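Local coordinates for vacuolar protein sorting-associated protein 29 (Entamoeba histolytica, PDB 5XCJ) that binds metal ions through a calcineurin-like metallophosphatase fold and probably serves in protein transport as a subunit of retromer, at residues L99-Y102 and Q103-D107. The protein carries 1 engineered substitution. Residues are numbered along the deposited sequence; the frame is centred on the assembly and turned at random.
Sequences LAIY and QRQLD
Leu106 N donates to Tyr102 O over 2.8 Å with an N-H...O angle of 168°, in the last full turn of helix 96-106, the crossover helix of the beta-alpha-beta unit formed with strands 80-85 and 110-112 of the metallophosphatase fold. The same i to i+4 pattern holds earlier in the helix, where Arg104 N reaches Ala100 O at 3.0 Å and Gln103 N reaches Leu99 O at 2.9 Å. Asp107 N still bonds weakly to Gln103 O, but with phi at 56° the residue leaves helical geometry. Arg104 has CG anti to its carbonyl carbon (chi1 -80°), and a bend at chi3 folds the chain back along the preceding turn. One guanidinium face thereby lies over Ala100 O, the oxygen sitting nearer the group's edge than its centre; NH1 is 3.5 Å from Ala100 O, but its N-H direction is wrong for a hydrogen bond. NH1 also meets Ala100 CB at 3.7 Å, and Glu97 is a weak, long ion-pair partner. The inner side packs on the sheet containing strand 110-112: Leu99, Gln103 and Leu106 all touch Leu111, and Gln103 NE2 hydrogen-bonds to Val108 O. Across the exposed flank, the Arg104 and Ile101 side chains meet at an angle, NH2 lying 3.4 Å from Ile101 CG1.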
# COMPACT_ATOMS: atom_id res chain seq x y z
N LEU A 99 -12.56 -9.30 2.23
CA LEU A 99 -12.15 -7.91 2.08
C LEU A 99 -13.39 -7.03 1.97
O LEU A 99 -13.44 -5.93 2.49
CB LEU A 99 -11.28 -7.74 0.84
CG LEU A 99 -9.85 -8.29 0.91
CD1 LEU A 99 -9.28 -8.41 -0.49
CD2 LEU A 99 -8.98 -7.38 1.77
N ALA A 100 -14.41 -7.53 1.27
CA ALA A 100 -15.65 -6.79 1.09
C ALA A 100 -16.30 -6.57 2.45
O ALA A 100 -16.85 -5.50 2.71
CB ALA A 100 -16.59 -7.53 0.16
N ILE A 101 -16.25 -7.58 3.31
CA ILE A 101 -16.84 -7.45 4.63
C ILE A 101 -16.12 -6.35 5.40
O ILE A 101 -16.75 -5.52 6.05
CB ILE A 101 -16.80 -8.78 5.40
CG1 ILE A 101 -17.70 -9.81 4.71
CG2 ILE A 101 -17.23 -8.57 6.84
CD1 ILE A 101 -17.35 -11.24 5.03
N TYR A 102 -14.79 -6.33 5.34
CA TYR A 102 -14.03 -5.29 6.02
C TYR A 102 -14.32 -3.90 5.47
O TYR A 102 -14.43 -2.94 6.22
CB TYR A 102 -12.53 -5.59 5.99
CG TYR A 102 -12.06 -6.28 7.24
CD1 TYR A 102 -11.63 -5.55 8.34
CD2 TYR A 102 -12.06 -7.66 7.33
CE1 TYR A 102 -11.20 -6.19 9.49
CE2 TYR A 102 -11.65 -8.30 8.47
CZ TYR A 102 -11.21 -7.56 9.55
OH TYR A 102 -10.79 -8.20 10.68
N GLN A 103 -14.46 -3.81 4.16
CA GLN A 103 -14.73 -2.53 3.51
C GLN A 103 -16.07 -2.00 4.03
O GLN A 103 -16.21 -0.82 4.31
CB GLN A 103 -14.79 -2.70 1.99
CG GLN A 103 -15.25 -1.47 1.24
CD GLN A 103 -16.72 -1.53 0.86
OE1 GLN A 103 -17.25 -2.58 0.53
NE2 GLN A 103 -17.39 -0.39 0.91
N ARG A 104 -17.05 -2.88 4.11
CA ARG A 104 -18.35 -2.52 4.63
C ARG A 104 -18.27 -2.15 6.11
O ARG A 104 -18.96 -1.26 6.57
CB ARG A 104 -19.38 -3.62 4.37
CG ARG A 104 -19.93 -3.60 2.96
CD ARG A 104 -21.15 -4.48 2.84
NE ARG A 104 -20.91 -5.80 3.40
CZ ARG A 104 -20.32 -6.79 2.74
NH1 ARG A 104 -19.89 -6.61 1.51
NH2 ARG A 104 -20.15 -7.97 3.33
N GLN A 105 -17.42 -2.87 6.84
CA GLN A 105 -17.22 -2.63 8.27
C GLN A 105 -16.65 -1.25 8.51
O GLN A 105 -17.10 -0.53 9.39
CB GLN A 105 -16.28 -3.69 8.85
CG GLN A 105 -16.84 -5.10 8.85
CD GLN A 105 -18.12 -5.21 9.66
OE1 GLN A 105 -18.25 -4.59 10.72
NE2 GLN A 105 -19.05 -6.02 9.18
N LEU A 106 -15.62 -0.91 7.75
CA LEU A 106 -14.98 0.40 7.82
C LEU A 106 -15.83 1.50 7.20
O LEU A 106 -15.61 2.68 7.47
CB LEU A 106 -13.61 0.37 7.14
CG LEU A 106 -12.54 -0.54 7.73
CD1 LEU A 106 -11.20 -0.31 7.05
CD2 LEU A 106 -12.43 -0.32 9.23
N ASP A 107 -16.80 1.10 6.38
CA ASP A 107 -17.67 2.04 5.67
C ASP A 107 -16.87 3.02 4.81
O ASP A 107 -17.04 4.22 4.89
CB ASP A 107 -18.60 2.79 6.60
CG ASP A 107 -19.58 3.66 5.85
OD1 ASP A 107 -19.91 3.30 4.71
OD2 ASP A 107 -20.01 4.69 6.40